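Local coordinates for Rab GDP dissociation inhibitor alpha (Naegleria fowleri, PDB 6C87), which probably binds GDP-bound Rab GTPases, keeping their nucleotide from dissociating and drawing them out of membranes, as other Rab GDP dissociation inhibitors do, at residues G29-S34 with D430-I435; Y157-N162 with G169-K174. All coordinates share one frame; numbering follows the deposited sequence.

How the interactions relate
The two contacts lie far apart, with centres about 35 Å from each other and nearest atoms about 20 Å apart. Along the chain interaction 2 is nested within the loop closed by interaction 1, which brings together helix 22-33 near the start and helix 422-436 near the end. Interaction 1 belongs to the Rossmann-like part of the molecule, beside its five-stranded parallel sheet. Interaction 2 closes a connection between helix 143-157 and helix 177-184, in a mainly helical region. Thus one contact joins helices from near the two ends of the chain while the other folds a local loop, and they share no helix or strand.

Interaction 1: G29-S34 with D430-I435; sequences GLLSVS and DIYERI
The ring of Tyr-432 is met obliquely by two leucines, both at its CE1 atom: Leu-30 with CB at 3.9 Å from CE1, and Leu-31 with CD2 at 4.0 Å from CE1. CG of Tyr-432 stands anti to the backbone N (chi1 -163°), which sends the ring off helix 422-436 against the last turn of helix 22-33. Its phenol end reaches Ser-34, whose CB lies 3.7 Å from Tyr-432 OH. The Ser-34 hydroxyl itself turns back to the helix end and donates to Leu-31 O (OG to O 2.7 Å), coming from above the carbonyl plane. Leu-31 and Tyr-432 reach out from their helices alongside one another, pointing opposite ways, and the same CD2 of Leu-31 reaches CG2 of Ile-435 at 4.3 Å, one turn further along the second helix. No hydrogen bond crosses between the segments. On the far side of 430-435, Arg-434 NH1 and Asp-430 OD2 form a salt bridge.

The two helix segments run at 44° with their axes 11.9 Å apart, a wide gap that the tyrosine ring spans. Ile-435 also touches Met-290 and Val-292 of strand 290-293, and Leu-30 touches helix 94-102. Helix 22-33 connects strands 15-18 and 38-41 of the parallel sheet, so the contact packs the last helix, 422-436, against the helix of the first beta-alpha-beta crossover of a Rossmann-like fold.

Interaction 2: Y157-N162 with G169-K174; sequences YDYDQN and GFDCSK
Tyr-159 and Cys-172 carry this contact through both a hydrogen bond and a sulfur-aromatic approach. The polar part is the backbone N-H of Cys-172, which donates to Tyr-159 OH at an N-to-O distance of 3.0 Å and an N-H...O angle of 152°. The hydroxyl of the buried Tyr-159 is thereby held against the main chain of the opposite segment.

The aromatic part involves the same two residues. Cys-172 SG sits over one face of the Tyr-159 ring, 3.6 Å from its centroid and 18° off the normal, displaced toward the rim where CE1 lies. CB follows it over the face in a CH-pi contact, 4.0 Å from the same centroid. SG is turned beside its own backbone N (chi1 -61°), which puts the sulfur over the ring face while the residue's own N-H meets the hydroxyl. Tyr-159 also stacks with the ring of His-167 and touches Leu-213 and Ile-216 of helix 212-229.

Van der Waals packing continues at Gln-161. Its chain bends at chi2 and brings CD to 3.9 Å from Ser-173 CB.

Local turns shape each segment. Asp-160 OD1 accepts from Asn-162 N at 3.0 Å, a side-chain-to-backbone bond that forms an Asx turn, with the donor above the carboxylate plane. In the other segment the backbone bond from Lys-174 N to Asp-171 O, 2.9 Å long, closes a beta turn through Cys-172 and Ser-173.

Together these interactions draw the two limbs of the connection between helix 143-157 and helix 177-184 together against helix 212-229: a Cys sulfur-aromatic contact with a backbone-to-phenol hydrogen bond, closing an irregular loop in the mainly helical part of the GDP dissociation inhibitor fold.

Interaction 1: G29-S34 with D430-I435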
loop_
_atom_site.group_PDB
_atom_site.type_symbol
_atom_site.label_atom_id
_atom_site.label_comp_id
_atom_site.label_asym_id
_atom_site.label_seq_id
_atom_site.Cartn_x
_atom_site.Cartn_y
_atom_site.Cartn_z
ATOM N N GLY A 29 17.514 15.701 2.346
ATOM C CA GLY A 29 18.136 14.391 2.210
ATOM C C GLY A 29 17.261 13.385 1.484
ATOM O O GLY A 29 17.748 12.610 0.655
ATOM N N LEU A 30 15.961 13.371 1.795
ATOM C CA LEU A 30 15.042 12.469 1.106
ATOM C C LEU A 30 14.985 12.768 -0.386
ATOM O O LEU A 30 14.940 11.845 -1.211
ATOM C CB LEU A 30 13.647 12.569 1.722
ATOM C CG LEU A 30 13.440 11.872 3.065
ATOM C CD1 LEU A 30 12.110 12.283 3.640
ATOM C CD2 LEU A 30 13.504 10.363 2.882
ATOM N N LEU A 31 14.987 14.052 -0.755
ATOM C CA LEU A 31 14.972 14.415 -2.171
ATOM C C LEU A 31 16.244 13.955 -2.875
ATOM O O LEU A 31 16.198 13.506 -4.026
ATOM C CB LEU A 31 14.793 15.925 -2.319
ATOM C CG LEU A 31 13.456 16.510 -1.873
ATOM C CD1 LEU A 31 13.586 18.005 -1.685
ATOM C CD2 LEU A 31 12.388 16.201 -2.913
ATOM N N SER A 32 17.390 14.060 -2.200
ATOM C CA SER A 32 18.653 13.682 -2.824
ATOM C C SER A 32 18.734 12.176 -3.046
ATOM O O SER A 32 19.208 11.729 -4.095
ATOM C CB SER A 32 19.828 14.180 -1.982
ATOM O OG SER A 32 19.915 15.596 -2.028
ATOM N N VAL A 33 18.317 11.373 -2.061
ATOM C CA VAL A 33 18.376 9.924 -2.239
ATOM C C VAL A 33 17.324 9.431 -3.228
ATOM O O VAL A 33 17.430 8.303 -3.729
ATOM C CB VAL A 33 18.248 9.191 -0.890
ATOM C CG1 VAL A 33 19.254 9.741 0.096
ATOM C CG2 VAL A 33 16.832 9.267 -0.348
ATOM N N SER A 34 16.319 10.247 -3.538
ATOM C CA SER A 34 15.370 9.910 -4.593
ATOM C C SER A 34 15.864 10.298 -5.990
ATOM O O SER A 34 15.155 10.038 -6.968
ATOM C CB SER A 34 14.007 10.559 -4.314
ATOM O OG SER A 34 14.045 11.968 -4.469
ATOM N N ASP A 430 4.222 14.914 5.833
ATOM C CA ASP A 430 3.218 15.705 5.141
ATOM C C ASP A 430 3.858 16.555 4.052
ATOM O O ASP A 430 3.362 16.607 2.920
ATOM C CB ASP A 430 2.442 16.557 6.140
ATOM C CG ASP A 430 1.384 17.392 5.474
ATOM O OD1 ASP A 430 0.554 16.808 4.734
ATOM O OD2 ASP A 430 1.361 18.615 5.717
ATOM N N ILE A 431 4.970 17.224 4.376
ATOM C CA ILE A 431 5.677 18.039 3.387
ATOM C C ILE A 431 6.097 17.191 2.190
ATOM O O ILE A 431 5.920 17.588 1.031
ATOM C CB ILE A 431 6.888 18.734 4.035
ATOM C CG1 ILE A 431 6.426 19.818 5.014
ATOM C CG2 ILE A 431 7.813 19.314 2.970
ATOM C CD1 ILE A 431 7.496 20.210 6.031
ATOM N N TYR A 432 6.655 16.010 2.454
ATOM C CA TYR A 432 7.123 15.169 1.357
ATOM C C TYR A 432 5.961 14.665 0.514
ATOM O O TYR A 432 6.077 14.560 -0.714
ATOM C CB TYR A 432 7.960 14.003 1.893
ATOM C CG TYR A 432 8.802 13.352 0.823
ATOM C CD1 TYR A 432 9.924 13.994 0.315
ATOM C CD2 TYR A 432 8.478 12.093 0.316
ATOM C CE1 TYR A 432 10.702 13.407 -0.671
ATOM C CE2 TYR A 432 9.250 11.494 -0.675
ATOM C CZ TYR A 432 10.362 12.158 -1.164
ATOM O OH TYR A 432 11.139 11.584 -2.148
ATOM N N GLU A 433 4.827 14.363 1.149
ATOM C CA GLU A 433 3.648 13.965 0.384
ATOM C C GLU A 433 3.133 15.119 -0.471
ATOM O O GLU A 433 2.721 14.915 -1.620
ATOM C CB GLU A 433 2.553 13.483 1.328
ATOM C CG GLU A 433 2.766 12.096 1.874
ATOM C CD GLU A 433 1.697 11.731 2.869
ATOM O OE1 GLU A 433 0.980 12.658 3.306
ATOM O OE2 GLU A 433 1.571 10.534 3.213
ATOM N N ARG A 434 3.162 16.339 0.073
ATOM C CA ARG A 434 2.759 17.509 -0.695
ATOM C C ARG A 434 3.686 17.744 -1.878
ATOM O O ARG A 434 3.234 18.183 -2.942
ATOM C CB ARG A 434 2.731 18.743 0.207
ATOM C CG ARG A 434 1.567 18.785 1.181
ATOM C CD ARG A 434 1.995 19.351 2.524
ATOM N NE ARG A 434 2.580 20.677 2.381
ATOM C CZ ARG A 434 3.182 21.338 3.362
ATOM N NH1 ARG A 434 3.279 20.801 4.570
ATOM N NH2 ARG A 434 3.686 22.545 3.136
ATOM N N ILE A 435 4.975 17.434 -1.723
ATOM C CA ILE A 435 5.922 17.640 -2.815
ATOM C C ILE A 435 5.680 16.629 -3.933
ATOM O O ILE A 435 5.499 17.001 -5.097
ATOM C CB ILE A 435 7.368 17.559 -2.285
ATOM C CG1 ILE A 435 7.675 18.746 -1.377
ATOM C CG2 ILE A 435 8.366 17.503 -3.436
ATOM C CD1 ILE A 435 8.958 18.591 -0.599
#

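Interaction 2: Y157-N162 with G169-K174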
loop_
_atom_site.group_PDB
_atom_site.type_symbol
_atom_site.label_atom_id
_atom_site.label_comp_id
_atom_site.label_asym_id
_atom_site.label_seq_id
_atom_site.Cartn_x
_atom_site.Cartn_y
_atom_site.Cartn_z
ATOM N N TYR A 157 -3.280 -4.326 27.251
ATOM C CA TYR A 157 -2.122 -5.117 26.855
ATOM C C TYR A 157 -2.516 -6.531 26.446
ATOM O O TYR A 157 -1.792 -7.166 25.673
ATOM C CB TYR A 157 -1.092 -5.165 27.985
ATOM N N ASP A 158 -3.651 -7.034 26.930
ATOM C CA ASP A 158 -4.140 -8.346 26.535
ATOM C C ASP A 158 -5.025 -8.298 25.298
ATOM O O ASP A 158 -5.469 -9.354 24.836
ATOM C CB ASP A 158 -4.915 -9.003 27.680
ATOM C CG ASP A 158 -4.008 -9.527 28.765
ATOM O OD1 ASP A 158 -2.777 -9.401 28.613
ATOM O OD2 ASP A 158 -4.521 -10.080 29.758
ATOM N N TYR A 159 -5.292 -7.111 24.755
ATOM C CA TYR A 159 -6.178 -7.010 23.604
ATOM C C TYR A 159 -5.506 -7.593 22.365
ATOM O O TYR A 159 -4.373 -7.243 22.029
ATOM C CB TYR A 159 -6.582 -5.557 23.353
ATOM C CG TYR A 159 -7.633 -5.424 22.273
ATOM C CD1 TYR A 159 -8.979 -5.614 22.564
ATOM C CD2 TYR A 159 -7.285 -5.128 20.960
ATOM C CE1 TYR A 159 -9.949 -5.508 21.584
ATOM C CE2 TYR A 159 -8.251 -5.020 19.970
ATOM C CZ TYR A 159 -9.581 -5.210 20.290
ATOM O OH TYR A 159 -10.548 -5.105 19.314
ATOM N N ASP A 160 -6.225 -8.481 21.687
ATOM C CA ASP A 160 -5.814 -9.043 20.410
ATOM C C ASP A 160 -6.960 -8.806 19.441
ATOM O O ASP A 160 -8.074 -9.287 19.669
ATOM C CB ASP A 160 -5.504 -10.540 20.549
ATOM C CG ASP A 160 -4.972 -11.169 19.266
ATOM O OD1 ASP A 160 -4.995 -10.517 18.201
ATOM O OD2 ASP A 160 -4.552 -12.345 19.321
ATOM N N GLN A 161 -6.692 -8.059 18.370
ATOM C CA GLN A 161 -7.755 -7.738 17.426
ATOM C C GLN A 161 -8.287 -8.998 16.752
ATOM O O GLN A 161 -9.493 -9.123 16.513
ATOM C CB GLN A 161 -7.248 -6.738 16.388
ATOM C CG GLN A 161 -8.293 -6.303 15.372
ATOM C CD GLN A 161 -9.458 -5.574 16.025
ATOM O OE1 GLN A 161 -10.567 -6.096 16.107
ATOM N NE2 GLN A 161 -9.195 -4.373 16.522
ATOM N N ASN A 162 -7.398 -9.939 16.439
ATOM C CA ASN A 162 -7.780 -11.183 15.784
ATOM C C ASN A 162 -8.316 -12.231 16.753
ATOM O O ASN A 162 -8.827 -13.262 16.301
ATOM C CB ASN A 162 -6.584 -11.743 15.011
ATOM C CG ASN A 162 -5.976 -10.718 14.069
ATOM O OD1 ASN A 162 -6.690 -10.043 13.327
ATOM N ND2 ASN A 162 -4.655 -10.583 14.110
ATOM N N GLY A 169 -16.330 -7.110 24.843
ATOM C CA GLY A 169 -17.387 -6.164 24.547
ATOM C C GLY A 169 -16.965 -4.900 23.831
ATOM O O GLY A 169 -17.788 -3.988 23.686
ATOM N N PHE A 170 -15.715 -4.807 23.386
ATOM C CA PHE A 170 -15.231 -3.635 22.675
ATOM C C PHE A 170 -14.534 -4.060 21.390
ATOM O O PHE A 170 -13.841 -5.082 21.358
ATOM C CB PHE A 170 -14.262 -2.827 23.541
ATOM C CG PHE A 170 -14.930 -2.050 24.635
ATOM C CD1 PHE A 170 -15.624 -0.886 24.354
ATOM C CD2 PHE A 170 -14.855 -2.481 25.952
ATOM C CE1 PHE A 170 -16.236 -0.169 25.363
ATOM C CE2 PHE A 170 -15.463 -1.766 26.967
ATOM C CZ PHE A 170 -16.153 -0.609 26.673
ATOM N N ASP A 171 -14.722 -3.275 20.333
ATOM C CA ASP A 171 -14.007 -3.445 19.069
ATOM C C ASP A 171 -13.105 -2.224 18.920
ATOM O O ASP A 171 -13.524 -1.181 18.415
ATOM C CB ASP A 171 -14.961 -3.582 17.885
ATOM C CG ASP A 171 -14.230 -3.775 16.559
ATOM O OD1 ASP A 171 -14.910 -3.970 15.527
ATOM O OD2 ASP A 171 -12.978 -3.765 16.546
ATOM N N CYS A 172 -11.850 -2.367 19.350
ATOM C CA CYS A 172 -10.942 -1.230 19.385
ATOM C C CYS A 172 -10.555 -0.738 17.997
ATOM O O CYS A 172 -10.009 0.364 17.880
ATOM C CB CYS A 172 -9.699 -1.598 20.194
ATOM S SG CYS A 172 -10.074 -2.033 21.915
ATOM N N SER A 173 -10.823 -1.520 16.950
ATOM C CA SER A 173 -10.650 -1.019 15.591
ATOM C C SER A 173 -11.684 0.048 15.250
ATOM O O SER A 173 -11.435 0.893 14.385
ATOM C CB SER A 173 -10.727 -2.169 14.591
ATOM O OG SER A 173 -11.909 -2.919 14.789
ATOM N N LYS A 174 -12.853 0.008 15.888
ATOM C CA LYS A 174 -13.913 0.984 15.657
ATOM C C LYS A 174 -14.211 1.868 16.860
ATOM O O LYS A 174 -14.426 3.071 16.692
ATOM C CB LYS A 174 -15.201 0.265 15.227
#